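Local coordinates for protein phosphatase (Thermotoga maritima, PDB 1NF2) that probably hydrolyses phosphate esters with the help of a magnesium ion, as a member of the haloacid dehalogenase superfamily, at residues A[4-9]-A[209-214]; A[36-41]-A[61-66]; A[92-97]-A[162-167]. All blocks are in the same frame, centred on the assembly; numbering follows the deposited sequence.

Overall arrangement
Interactions 1 and 2 belong to one mixed sheet, the centre of the haloacid dehalogenase core, and touch each other because strands 4-8 and 36-40 are neighbours in it. Both are buried, and both rest on backbone hydrogen bonds between parallel strands with apolar side chains packed beside them, phenylalanines included in interaction 1. At their C-terminal ends they converge on the magnesium site: interaction 1 supplies two of its aspartates, while interaction 2 brings a serine near it. Interaction 3 lies in the other domain, with its centre about 36 Å from that of interaction 1 and about 31 Å from that of interaction 2. It joins two helices near the surface by side chains alone, chiefly one tyrosine.

Interaction 1: A[4-9]-A[209-214]; sequences VFVFDL and IVVFGD. With MG (magnesium ion), chain F.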
ATOM      1  N   VAL A   4      16.498   9.036  -7.232  1.00 23.63           N
ATOM      2  CA  VAL A   4      15.280   8.705  -6.491  1.00 22.79           C
ATOM      3  C   VAL A   4      15.025   7.210  -6.638  1.00 20.37           C
ATOM      4  O   VAL A   4      14.954   6.690  -7.745  1.00 19.06           O
ATOM      5  CB  VAL A   4      14.077   9.515  -7.031  1.00 25.30           C
ATOM      6  CG1 VAL A   4      12.793   9.163  -6.258  1.00 24.76           C
ATOM      7  CG2 VAL A   4      14.382  11.005  -6.909  1.00 22.12           C
ATOM      8  N   PHE A   5      14.889   6.533  -5.507  1.00 20.72           N
ATOM      9  CA  PHE A   5      14.712   5.089  -5.484  1.00 20.45           C
ATOM     10  C   PHE A   5      13.411   4.666  -4.793  1.00 18.94           C
ATOM     11  O   PHE A   5      13.260   4.812  -3.585  1.00 18.14           O
ATOM     12  CB  PHE A   5      15.941   4.484  -4.791  1.00 25.56           C
ATOM     13  CG  PHE A   5      17.249   4.889  -5.433  1.00 27.01           C
ATOM     14  CD1 PHE A   5      17.722   4.225  -6.568  1.00 27.07           C
ATOM     15  CD2 PHE A   5      17.965   5.981  -4.952  1.00 28.23           C
ATOM     16  CE1 PHE A   5      18.885   4.647  -7.219  1.00 28.27           C
ATOM     17  CE2 PHE A   5      19.131   6.414  -5.594  1.00 30.26           C
ATOM     18  CZ  PHE A   5      19.591   5.747  -6.733  1.00 27.73           C
ATOM     19  N   VAL A   6      12.474   4.142  -5.575  1.00 21.97           N
ATOM     20  CA  VAL A   6      11.178   3.728  -5.040  1.00 22.23           C
ATOM     21  C   VAL A   6      11.088   2.209  -4.874  1.00 20.77           C
ATOM     22  O   VAL A   6      11.347   1.456  -5.807  1.00 22.39           O
ATOM     23  CB  VAL A   6      10.041   4.225  -5.959  1.00 16.44           C
ATOM     24  CG1 VAL A   6       8.679   3.889  -5.339  1.00 15.74           C
ATOM     25  CG2 VAL A   6      10.178   5.740  -6.167  1.00 13.60           C
ATOM     26  N   PHE A   7      10.702   1.765  -3.685  1.00 17.31           N
ATOM     27  CA  PHE A   7      10.622   0.338  -3.397  1.00 19.31           C
ATOM     28  C   PHE A   7       9.277  -0.118  -2.834  1.00 20.06           C
ATOM     29  O   PHE A   7       8.779   0.453  -1.862  1.00 20.74           O
ATOM     30  CB  PHE A   7      11.675  -0.055  -2.348  1.00 20.05           C
ATOM     31  CG  PHE A   7      13.076   0.371  -2.674  1.00 21.05           C
ATOM     32  CD1 PHE A   7      13.870  -0.388  -3.530  1.00 21.67           C
ATOM     33  CD2 PHE A   7      13.620   1.512  -2.088  1.00 21.07           C
ATOM     34  CE1 PHE A   7      15.196  -0.019  -3.797  1.00 22.77           C
ATOM     35  CE2 PHE A   7      14.947   1.891  -2.350  1.00 23.49           C
ATOM     36  CZ  PHE A   7      15.734   1.122  -3.205  1.00 19.74           C
ATOM     37  N   ASP A   8       8.690  -1.149  -3.427  1.00 25.37           N
ATOM     38  CA  ASP A   8       7.458  -1.695  -2.870  1.00 26.40           C
ATOM     39  C   ASP A   8       8.035  -2.524  -1.718  1.00 27.65           C
ATOM     40  O   ASP A   8       9.225  -2.867  -1.741  1.00 27.56           O
ATOM     41  CB  ASP A   8       6.756  -2.611  -3.880  1.00 21.37           C
ATOM     42  CG  ASP A   8       5.406  -3.135  -3.378  1.00 22.92           C
ATOM     43  OD1 ASP A   8       4.715  -3.843  -4.145  1.00 20.66           O
ATOM     44  OD2 ASP A   8       5.029  -2.846  -2.225  1.00 21.11           O
ATOM     45  N   LEU A   9       7.225  -2.826  -0.709  1.00 27.73           N
ATOM     46  CA  LEU A   9       7.692  -3.619   0.429  1.00 27.73           C
ATOM     47  C   LEU A   9       7.469  -5.109   0.183  1.00 27.45           C
ATOM     48  O   LEU A   9       8.403  -5.823  -0.184  1.00 27.57           O
ATOM     49  CB  LEU A   9       6.977  -3.180   1.712  1.00 25.65           C
ATOM     50  CG  LEU A   9       7.782  -2.347   2.714  1.00 27.42           C
ATOM     51  CD1 LEU A   9       8.622  -1.318   1.995  1.00 30.72           C
ATOM     52  CD2 LEU A   9       6.840  -1.672   3.690  1.00 27.99           C
ATOM     53  N   ILE A 209      14.414   8.592 -11.658  1.00 18.63           N
ATOM     54  CA  ILE A 209      13.673   7.708 -10.760  1.00 18.15           C
ATOM     55  C   ILE A 209      13.698   6.237 -11.148  1.00 17.54           C
ATOM     56  O   ILE A 209      13.497   5.896 -12.309  1.00 17.15           O
ATOM     57  CB  ILE A 209      12.189   8.123 -10.682  1.00 28.34           C
ATOM     58  CG1 ILE A 209      12.077   9.597 -10.280  1.00 31.97           C
ATOM     59  CG2 ILE A 209      11.458   7.253  -9.672  1.00 29.56           C
ATOM     60  CD1 ILE A 209      10.650  10.097 -10.181  1.00 35.85           C
ATOM     61  N   VAL A 210      13.939   5.376 -10.162  1.00 14.26           N
ATOM     62  CA  VAL A 210      13.933   3.932 -10.374  1.00 14.70           C
ATOM     63  C   VAL A 210      12.862   3.347  -9.446  1.00 14.72           C
ATOM     64  O   VAL A 210      12.733   3.788  -8.307  1.00 13.17           O
ATOM     65  CB  VAL A 210      15.278   3.273  -9.980  1.00 26.87           C
ATOM     66  CG1 VAL A 210      15.293   1.811 -10.420  1.00 25.68           C
ATOM     67  CG2 VAL A 210      16.418   4.017 -10.597  1.00 28.16           C
ATOM     68  N   VAL A 211      12.101   2.367  -9.931  1.00 20.44           N
ATOM     69  CA  VAL A 211      11.079   1.723  -9.104  1.00 20.90           C
ATOM     70  C   VAL A 211      11.261   0.209  -9.143  1.00 19.94           C
ATOM     71  O   VAL A 211      11.529  -0.368 -10.198  1.00 20.23           O
ATOM     72  CB  VAL A 211       9.625   2.052  -9.582  1.00 20.36           C
ATOM     73  CG1 VAL A 211       9.352   3.533  -9.443  1.00 21.19           C
ATOM     74  CG2 VAL A 211       9.441   1.641 -11.018  1.00 25.26           C
ATOM     75  N   PHE A 212      11.155  -0.421  -7.977  1.00 16.53           N
ATOM     76  CA  PHE A 212      11.255  -1.873  -7.861  1.00 15.82           C
ATOM     77  C   PHE A 212       9.860  -2.347  -7.462  1.00 16.88           C
ATOM     78  O   PHE A 212       9.272  -1.810  -6.524  1.00 12.42           O
ATOM     79  CB  PHE A 212      12.247  -2.277  -6.753  1.00 18.78           C
ATOM     80  CG  PHE A 212      13.695  -2.011  -7.083  1.00 19.35           C
ATOM     81  CD1 PHE A 212      14.538  -3.051  -7.455  1.00 20.28           C
ATOM     82  CD2 PHE A 212      14.218  -0.734  -6.989  1.00 19.06           C
ATOM     83  CE1 PHE A 212      15.890  -2.821  -7.729  1.00 19.64           C
ATOM     84  CE2 PHE A 212      15.569  -0.491  -7.263  1.00 22.78           C
ATOM     85  CZ  PHE A 212      16.402  -1.542  -7.632  1.00 21.03           C
ATOM     86  N   GLY A 213       9.344  -3.343  -8.172  1.00 27.29           N
ATOM     87  CA  GLY A 213       8.028  -3.856  -7.856  1.00 30.71           C
ATOM     88  C   GLY A 213       7.842  -5.307  -8.262  1.00 30.28           C
ATOM     89  O   GLY A 213       8.741  -5.930  -8.834  1.00 36.09           O
ATOM     90  N   ASP A 214       6.668  -5.844  -7.953  1.00 19.21           N
ATOM     91  CA  ASP A 214       6.334  -7.219  -8.274  1.00 19.20           C
ATOM     92  C   ASP A 214       4.840  -7.341  -8.585  1.00 21.02           C
ATOM     93  O   ASP A 214       4.391  -8.362  -9.118  1.00 18.64           O
ATOM     94  CB  ASP A 214       6.650  -8.115  -7.079  1.00 21.64           C
ATOM     95  CG  ASP A 214       5.623  -7.966  -5.959  1.00 23.55           C
ATOM     96  OD1 ASP A 214       5.392  -8.956  -5.229  1.00 23.20           O
ATOM     97  OD2 ASP A 214       5.045  -6.863  -5.806  1.00 23.09           O
TER
HETATM   98 MG    MG F 282       3.975  -6.116  -3.417  1.00 44.05          MG
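Val6 of strand 4-8 is bonded to strand 209-213 through both its backbone N and O, making these two neighbouring parallel strands in the Rossmann-like core of a haloacid dehalogenase hydrolase. Val6 N gives its hydrogen to Val210 O at 2.8 Å, and Phe212 N returns one to Val6 O at 2.9 Å; Val210 N to Val4 O and Asp8 N to Phe212 O follow suit.

Apolar contacts divide between two faces. On one, the beta-branched Val4, Val6, Ile209 and Val211 suit the extended backbone and make a layer, and helix 191-202 packs on the last three; Val6 CB meets Val211 CG1 at 3.6 Å. On the other, Phe7 and Phe212 run side by side, ring planes 25° apart and barely overlapping, and Phe7 CE1 touches Phe212 CD2 at 3.4 Å. Val254 of helix 253-258 packs against both.

Where the strands end, short, negatively charged aspartates hold an oxygen out to the cation: Asp8, Asp10 and Asp214 form the magnesium site. The carboxylates of Asp8 and Asp214 stand 72° apart, and magnesium is bound by Asp8 OD1 at 2.5 Å and by Asp214 OD2 at 2.7 Å. Asp8 OD2 makes a salt bridge with Lys191 NZ.

Interaction 2: A[36-41]-A[61-66]; sequences YVVFAS and PTIAYN
Ala40 and Ile63 pair on the same face of the sheet in the tight middle of a beta-alpha-beta unit, in which helix 45-55 carries the chain from strand 36-40 to the parallel strand 62-64. Their CB atoms are 3.7 Å apart; the small alanine yields that face to the larger isoleucine, which packs against Ala194 and Leu195 of helix 191-202. Two short backbone bonds flank this pair: Ile63 N reaches Phe39 O at 2.7 Å in an almost straight line (178° at the hydrogen), and Ser41 N reaches Ile63 O, also at 2.7 Å.

Toward the beginning of the strands the hydrogen bonding weakens, Phe39 N lying 3.4 Å from Pro61 O, yet Pro61 stays buried and closely packed. It has no N-H to offer Val37 O, so its CD lies against that oxygen at 3.3 Å instead, and its CB reaches Val38 CG2 at 4.1 Å.

The looser, solvent side is the opposite end, which turns toward the active site. Tyr65 and Asn66 both take left-handed helical backbone angles, which curl the chain back across the strand end, where Asn66 is partly open to solvent. Ser41 lies near a bound sulfate and Asp10, consistent with the serine of the second haloacid dehalogenase motif, and its OG is hydrogen-bonded to Arg43 N. Its carbonyl O accepts the hydrogen of Asn66 N at 2.9 Å.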
ATOM      1  N   TYR A  36      17.358  10.387  -2.413  1.00 29.82           N
ATOM      2  CA  TYR A  36      15.993  10.143  -1.945  1.00 23.80           C
ATOM      3  C   TYR A  36      15.498   8.707  -2.054  1.00 18.95           C
ATOM      4  O   TYR A  36      15.529   8.103  -3.128  1.00 14.05           O
ATOM      5  CB  TYR A  36      15.023  11.037  -2.717  1.00 36.42           C
ATOM      6  CG  TYR A  36      15.196  12.509  -2.454  1.00 38.20           C
ATOM      7  CD1 TYR A  36      14.639  13.101  -1.321  1.00 38.98           C
ATOM      8  CD2 TYR A  36      15.909  13.316  -3.339  1.00 38.95           C
ATOM      9  CE1 TYR A  36      14.782  14.459  -1.077  1.00 39.80           C
ATOM     10  CE2 TYR A  36      16.060  14.680  -3.102  1.00 40.33           C
ATOM     11  CZ  TYR A  36      15.492  15.241  -1.970  1.00 39.94           C
ATOM     12  OH  TYR A  36      15.627  16.586  -1.725  1.00 43.03           O
ATOM     13  N   VAL A  37      15.011   8.178  -0.937  1.00 21.48           N
ATOM     14  CA  VAL A  37      14.473   6.830  -0.900  1.00 21.56           C
ATOM     15  C   VAL A  37      12.971   6.893  -0.597  1.00 21.82           C
ATOM     16  O   VAL A  37      12.549   7.615   0.310  1.00 22.29           O
ATOM     17  CB  VAL A  37      15.200   5.985   0.164  1.00 27.28           C
ATOM     18  CG1 VAL A  37      14.552   4.618   0.292  1.00 29.30           C
ATOM     19  CG2 VAL A  37      16.664   5.833  -0.232  1.00 29.34           C
ATOM     20  N   VAL A  38      12.173   6.144  -1.361  1.00 23.33           N
ATOM     21  CA  VAL A  38      10.713   6.119  -1.192  1.00 22.40           C
ATOM     22  C   VAL A  38      10.148   4.703  -1.024  1.00 22.18           C
ATOM     23  O   VAL A  38      10.474   3.797  -1.784  1.00 23.10           O
ATOM     24  CB  VAL A  38      10.001   6.773  -2.411  1.00 25.60           C
ATOM     25  CG1 VAL A  38       8.482   6.780  -2.211  1.00 21.34           C
ATOM     26  CG2 VAL A  38      10.511   8.192  -2.611  1.00 23.62           C
ATOM     27  N   PHE A  39       9.305   4.519  -0.015  1.00 21.81           N
ATOM     28  CA  PHE A  39       8.674   3.231   0.238  1.00 22.17           C
ATOM     29  C   PHE A  39       7.197   3.338  -0.153  1.00 23.12           C
ATOM     30  O   PHE A  39       6.503   4.269   0.260  1.00 22.45           O
ATOM     31  CB  PHE A  39       8.798   2.858   1.719  1.00 27.83           C
ATOM     32  CG  PHE A  39      10.215   2.593   2.162  1.00 31.71           C
ATOM     33  CD1 PHE A  39      11.098   3.638   2.391  1.00 34.27           C
ATOM     34  CD2 PHE A  39      10.673   1.292   2.318  1.00 33.40           C
ATOM     35  CE1 PHE A  39      12.420   3.388   2.769  1.00 36.66           C
ATOM     36  CE2 PHE A  39      11.992   1.034   2.695  1.00 34.85           C
ATOM     37  CZ  PHE A  39      12.865   2.079   2.919  1.00 33.99           C
ATOM     38  N   ALA A  40       6.719   2.392  -0.951  1.00 30.82           N
ATOM     39  CA  ALA A  40       5.332   2.403  -1.402  1.00 31.64           C
ATOM     40  C   ALA A  40       4.677   1.068  -1.096  1.00 30.94           C
ATOM     41  O   ALA A  40       5.044   0.043  -1.664  1.00 35.03           O
ATOM     42  CB  ALA A  40       5.277   2.692  -2.895  1.00 24.76           C
ATOM     43  N   SER A  41       3.687   1.083  -0.216  1.00 21.23           N
ATOM     44  CA  SER A  41       3.020  -0.147   0.183  1.00 19.67           C
ATOM     45  C   SER A  41       1.496  -0.074   0.202  1.00 19.63           C
ATOM     46  O   SER A  41       0.910   1.012   0.172  1.00 16.29           O
ATOM     47  CB  SER A  41       3.502  -0.548   1.578  1.00 23.22           C
ATOM     48  OG  SER A  41       2.886  -1.747   2.004  1.00 24.36           O
ATOM     49  N   PRO A  61      10.037   9.516   2.623  1.00 24.97           N
ATOM     50  CA  PRO A  61       8.808   9.891   1.926  1.00 23.54           C
ATOM     51  C   PRO A  61       8.109   8.537   1.757  1.00 23.59           C
ATOM     52  O   PRO A  61       8.742   7.556   1.364  1.00 21.42           O
ATOM     53  CB  PRO A  61       9.331  10.461   0.609  1.00 20.12           C
ATOM     54  CG  PRO A  61      10.596  11.163   1.053  1.00 17.95           C
ATOM     55  CD  PRO A  61      11.217  10.151   2.004  1.00 19.29           C
ATOM     56  N   THR A  62       6.822   8.470   2.067  1.00 24.47           N
ATOM     57  CA  THR A  62       6.125   7.200   1.996  1.00 24.93           C
ATOM     58  C   THR A  62       4.756   7.194   1.311  1.00 25.03           C
ATOM     59  O   THR A  62       3.965   8.131   1.454  1.00 24.71           O
ATOM     60  CB  THR A  62       5.976   6.628   3.432  1.00 24.69           C
ATOM     61  OG1 THR A  62       7.280   6.385   3.981  1.00 26.06           O
ATOM     62  CG2 THR A  62       5.171   5.334   3.437  1.00 24.30           C
ATOM     63  N   ILE A  63       4.499   6.127   0.558  1.00 24.94           N
ATOM     64  CA  ILE A  63       3.221   5.929  -0.112  1.00 24.96           C
ATOM     65  C   ILE A  63       2.619   4.713   0.591  1.00 25.06           C
ATOM     66  O   ILE A  63       3.205   3.628   0.586  1.00 25.85           O
ATOM     67  CB  ILE A  63       3.391   5.639  -1.629  1.00 23.85           C
ATOM     68  CG1 ILE A  63       3.994   6.863  -2.331  1.00 22.92           C
ATOM     69  CG2 ILE A  63       2.032   5.307  -2.260  1.00 21.16           C
ATOM     70  CD1 ILE A  63       4.219   6.674  -3.812  1.00 23.89           C
ATOM     71  N   ALA A  64       1.464   4.916   1.220  1.00 18.32           N
ATOM     72  CA  ALA A  64       0.769   3.875   1.968  1.00 17.51           C
ATOM     73  C   ALA A  64      -0.661   3.649   1.449  1.00 17.80           C
ATOM     74  O   ALA A  64      -1.140   4.399   0.598  1.00 14.62           O
ATOM     75  CB  ALA A  64       0.737   4.258   3.449  1.00 10.71           C
ATOM     76  N   TYR A  65      -1.332   2.615   1.958  1.00 22.04           N
ATOM     77  CA  TYR A  65      -2.700   2.301   1.534  1.00 23.28           C
ATOM     78  C   TYR A  65      -2.817   2.271   0.013  1.00 24.59           C
ATOM     79  O   TYR A  65      -3.819   2.715  -0.551  1.00 23.15           O
ATOM     80  CB  TYR A  65      -3.688   3.331   2.092  1.00 21.97           C
ATOM     81  CG  TYR A  65      -3.933   3.213   3.581  1.00 21.78           C
ATOM     82  CD1 TYR A  65      -4.749   2.208   4.099  1.00 22.03           C
ATOM     83  CD2 TYR A  65      -3.352   4.111   4.471  1.00 20.90           C
ATOM     84  CE1 TYR A  65      -4.985   2.107   5.479  1.00 23.37           C
ATOM     85  CE2 TYR A  65      -3.576   4.018   5.842  1.00 21.29           C
ATOM     86  CZ  TYR A  65      -4.395   3.018   6.339  1.00 22.16           C
ATOM     87  OH  TYR A  65      -4.627   2.946   7.694  1.00 22.72           O
ATOM     88  N   ASN A  66      -1.777   1.763  -0.641  1.00 19.61           N
ATOM     89  CA  ASN A  66      -1.760   1.644  -2.097  1.00 19.97           C
ATOM     90  C   ASN A  66      -2.054   2.946  -2.853  1.00 19.56           C
ATOM     91  O   ASN A  66      -2.726   2.942  -3.890  1.00 19.67           O
ATOM     92  CB  ASN A  66      -2.746   0.551  -2.528  1.00 26.04           C
ATOM     93  CG  ASN A  66      -2.600   0.179  -3.989  1.00 29.73           C
ATOM     94  OD1 ASN A  66      -1.489   0.006  -4.477  1.00 31.44           O
ATOM     95  ND2 ASN A  66      -3.724   0.046  -4.693  1.00 31.98           N
TER

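Interaction 3: A[92-97]-A[162-167]; sequences IEYIKP and EILSER
The hydroxyl oxygen OH of Tyr94 is flanked by carbon atoms of segment 162-167, lying 3.6 Å from Ile163 CD1 and 4.1 Å from Arg167 CB. No hydrogen bond joins the segments, so the contact is one of packing, with the tyrosine ring as its centrepiece. With CG anti to the backbone N (chi1 -174°), the ring leaves helix 85-95 and reaches across to helix 154-168.

Three residues there receive it differently. Ile163 comes in at the ring edge, its CD1 close to the ring plane and 3.4 Å from Tyr94 CE2. Arg167 lies over one face: its CG stands 4.2 Å from the centroid of the Tyr94 ring, 25° off the normal, a CH-pi contact. A bend at chi2 leads the arginine chain from over the face out past the rim, where NE comes within 3.9 Å of Tyr94 CE1, while the guanidinium plane stands 73° from the ring. Leu164 slides past in the other direction, its CD2 at 3.9 Å from Tyr94 CD2.

The residue types follow the depth. Tyrosine and arginine combine a greasy shaft or ring with a polar end, which suits the outer side; farther in, the purely apolar Ile95 and Leu164 meet loosely, CD1 to CD1 at 4.3 Å. Both of these also rest on Leu150, so helices 85-95 and 154-168 lie next to each other against strand 147-151, with Phe168 edge-to-face to Tyr94.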
ATOM      1  N   ILE A  92     -22.566   2.144   4.618  1.00 25.53           N
ATOM      2  CA  ILE A  92     -22.785   1.536   5.930  1.00 27.43           C
ATOM      3  C   ILE A  92     -24.266   1.289   6.214  1.00 28.26           C
ATOM      4  O   ILE A  92     -24.636   0.221   6.707  1.00 28.30           O
ATOM      5  CB  ILE A  92     -22.177   2.408   7.070  1.00 35.53           C
ATOM      6  CG1 ILE A  92     -20.725   1.994   7.327  1.00 35.41           C
ATOM      7  CG2 ILE A  92     -22.973   2.243   8.357  1.00 34.55           C
ATOM      8  CD1 ILE A  92     -19.821   2.124   6.133  1.00 36.78           C
ATOM      9  N   GLU A  93     -25.113   2.269   5.910  1.00 26.24           N
ATOM     10  CA  GLU A  93     -26.546   2.111   6.137  1.00 28.85           C
ATOM     11  C   GLU A  93     -27.114   1.025   5.225  1.00 28.73           C
ATOM     12  O   GLU A  93     -28.082   0.351   5.569  1.00 28.55           O
ATOM     13  CB  GLU A  93     -27.269   3.441   5.915  1.00 53.08           C
ATOM     14  CG  GLU A  93     -27.023   4.432   7.046  1.00 59.72           C
ATOM     15  CD  GLU A  93     -27.720   5.765   6.843  1.00 64.91           C
ATOM     16  OE1 GLU A  93     -27.639   6.615   7.759  1.00 67.03           O
ATOM     17  OE2 GLU A  93     -28.344   5.964   5.774  1.00 66.74           O
ATOM     18  N   TYR A  94     -26.484   0.836   4.075  1.00 36.74           N
ATOM     19  CA  TYR A  94     -26.912  -0.178   3.122  1.00 36.59           C
ATOM     20  C   TYR A  94     -26.467  -1.572   3.579  1.00 39.39           C
ATOM     21  O   TYR A  94     -27.216  -2.550   3.491  1.00 38.21           O
ATOM     22  CB  TYR A  94     -26.287   0.120   1.761  1.00 27.00           C
ATOM     23  CG  TYR A  94     -26.759  -0.765   0.629  1.00 24.13           C
ATOM     24  CD1 TYR A  94     -27.808  -0.368  -0.204  1.00 23.58           C
ATOM     25  CD2 TYR A  94     -26.130  -1.978   0.361  1.00 23.86           C
ATOM     26  CE1 TYR A  94     -28.213  -1.157  -1.283  1.00 21.72           C
ATOM     27  CE2 TYR A  94     -26.527  -2.773  -0.709  1.00 22.28           C
ATOM     28  CZ  TYR A  94     -27.567  -2.357  -1.528  1.00 23.46           C
ATOM     29  OH  TYR A  94     -27.950  -3.144  -2.588  1.00 24.41           O
ATOM     30  N   ILE A  95     -25.242  -1.641   4.087  1.00 33.61           N
ATOM     31  CA  ILE A  95     -24.638  -2.892   4.511  1.00 34.47           C
ATOM     32  C   ILE A  95     -25.072  -3.469   5.861  1.00 35.14           C
ATOM     33  O   ILE A  95     -25.065  -4.688   6.046  1.00 35.57           O
ATOM     34  CB  ILE A  95     -23.109  -2.738   4.504  1.00 55.05           C
ATOM     35  CG1 ILE A  95     -22.442  -4.092   4.323  1.00 57.73           C
ATOM     36  CG2 ILE A  95     -22.640  -2.108   5.805  1.00 55.96           C
ATOM     37  CD1 ILE A  95     -20.940  -3.999   4.307  1.00 62.73           C
ATOM     38  N   LYS A  96     -25.454  -2.616   6.805  1.00 36.54           N
ATOM     39  CA  LYS A  96     -25.848  -3.103   8.122  1.00 38.09           C
ATOM     40  C   LYS A  96     -27.063  -4.036   8.149  1.00 39.16           C
ATOM     41  O   LYS A  96     -27.026  -5.082   8.798  1.00 39.16           O
ATOM     42  CB  LYS A  96     -26.050  -1.923   9.085  1.00 47.01           C
ATOM     43  CG  LYS A  96     -24.732  -1.241   9.471  1.00 50.65           C
ATOM     44  CD  LYS A  96     -24.936   0.028  10.301  1.00 53.03           C
ATOM     45  CE  LYS A  96     -25.416  -0.274  11.716  1.00 54.41           C
ATOM     46  NZ  LYS A  96     -24.404  -1.033  12.512  1.00 53.26           N
ATOM     47  N   PRO A  97     -28.151  -3.682   7.445  1.00 44.63           N
ATOM     48  CA  PRO A  97     -29.316  -4.572   7.466  1.00 44.46           C
ATOM     49  C   PRO A  97     -28.971  -5.968   6.946  1.00 45.31           C
ATOM     50  O   PRO A  97     -29.679  -6.936   7.217  1.00 45.09           O
ATOM     51  CB  PRO A  97     -30.317  -3.853   6.564  1.00 33.73           C
ATOM     52  CG  PRO A  97     -29.965  -2.408   6.755  1.00 33.62           C
ATOM     53  CD  PRO A  97     -28.452  -2.444   6.706  1.00 34.58           C
ATOM     54  N   GLU A 162     -20.810  -8.867  -5.378  1.00 35.16           N
ATOM     55  CA  GLU A 162     -21.732  -8.644  -6.486  1.00 36.00           C
ATOM     56  C   GLU A 162     -22.698  -7.475  -6.273  1.00 34.22           C
ATOM     57  O   GLU A 162     -22.773  -6.565  -7.097  1.00 33.46           O
ATOM     58  CB  GLU A 162     -22.530  -9.923  -6.743  1.00 49.96           C
ATOM     59  CG  GLU A 162     -23.407  -9.884  -7.980  1.00 54.03           C
ATOM     60  CD  GLU A 162     -24.313 -11.101  -8.092  1.00 56.46           C
ATOM     61  OE1 GLU A 162     -25.254 -11.230  -7.270  1.00 55.68           O
ATOM     62  OE2 GLU A 162     -24.080 -11.926  -9.003  1.00 55.75           O
ATOM     63  N   ILE A 163     -23.434  -7.494  -5.169  1.00 34.61           N
ATOM     64  CA  ILE A 163     -24.397  -6.433  -4.913  1.00 34.33           C
ATOM     65  C   ILE A 163     -23.783  -5.076  -4.551  1.00 33.69           C
ATOM     66  O   ILE A 163     -24.335  -4.033  -4.902  1.00 32.51           O
ATOM     67  CB  ILE A 163     -25.410  -6.841  -3.808  1.00 32.94           C
ATOM     68  CG1 ILE A 163     -25.045  -6.177  -2.487  1.00 32.74           C
ATOM     69  CG2 ILE A 163     -25.421  -8.353  -3.645  1.00 33.32           C
ATOM     70  CD1 ILE A 163     -26.191  -6.101  -1.516  1.00 36.15           C
ATOM     71  N   LEU A 164     -22.652  -5.079  -3.849  1.00 27.78           N
ATOM     72  CA  LEU A 164     -22.022  -3.821  -3.475  1.00 28.43           C
ATOM     73  C   LEU A 164     -21.364  -3.155  -4.675  1.00 28.38           C
ATOM     74  O   LEU A 164     -21.322  -1.928  -4.766  1.00 28.19           O
ATOM     75  CB  LEU A 164     -21.010  -4.035  -2.341  1.00 30.35           C
ATOM     76  CG  LEU A 164     -21.686  -4.292  -0.989  1.00 30.12           C
ATOM     77  CD1 LEU A 164     -20.662  -4.657   0.065  1.00 29.31           C
ATOM     78  CD2 LEU A 164     -22.464  -3.048  -0.578  1.00 29.91           C
ATOM     79  N   SER A 165     -20.873  -3.959  -5.609  1.00 33.05           N
ATOM     80  CA  SER A 165     -20.247  -3.410  -6.804  1.00 35.47           C
ATOM     81  C   SER A 165     -21.320  -2.775  -7.695  1.00 37.43           C
ATOM     82  O   SER A 165     -21.184  -1.632  -8.127  1.00 38.20           O
ATOM     83  CB  SER A 165     -19.515  -4.512  -7.574  1.00 34.85           C
ATOM     84  OG  SER A 165     -18.861  -3.977  -8.714  1.00 37.19           O
ATOM     85  N   GLU A 166     -22.388  -3.524  -7.966  1.00 38.13           N
ATOM     86  CA  GLU A 166     -23.492  -3.035  -8.793  1.00 38.94           C
ATOM     87  C   GLU A 166     -24.060  -1.738  -8.236  1.00 37.81           C
ATOM     88  O   GLU A 166     -24.374  -0.812  -8.977  1.00 37.20           O
ATOM     89  CB  GLU A 166     -24.618  -4.069  -8.838  1.00 49.49           C
ATOM     90  CG  GLU A 166     -24.292  -5.327  -9.605  1.00 54.21           C
ATOM     91  CD  GLU A 166     -24.202  -5.087 -11.094  1.00 56.82           C
ATOM     92  OE1 GLU A 166     -23.290  -4.356 -11.531  1.00 58.82           O
ATOM     93  OE2 GLU A 166     -25.052  -5.628 -11.831  1.00 60.68           O
ATOM     94  N   ARG A 167     -24.180  -1.685  -6.915  1.00 41.44           N
ATOM     95  CA  ARG A 167     -24.744  -0.528  -6.235  1.00 40.92           C
ATOM     96  C   ARG A 167     -23.808   0.662  -6.042  1.00 40.94           C
ATOM     97  O   ARG A 167     -24.249   1.810  -6.104  1.00 42.04           O
ATOM     98  CB  ARG A 167     -25.291  -0.962  -4.873  1.00 32.57           C
ATOM     99  CG  ARG A 167     -25.875   0.166  -4.036  1.00 33.55           C
ATOM    100  CD  ARG A 167     -27.130   0.774  -4.668  1.00 33.58           C
ATOM    101  NE  ARG A 167     -27.677   1.824  -3.814  1.00 34.85           N
ATOM    102  CZ  ARG A 167     -27.097   3.005  -3.615  1.00 35.66           C
ATOM    103  NH1 ARG A 167     -25.951   3.300  -4.224  1.00 35.42           N
ATOM    104  NH2 ARG A 167     -27.640   3.880  -2.772  1.00 33.92           N
TER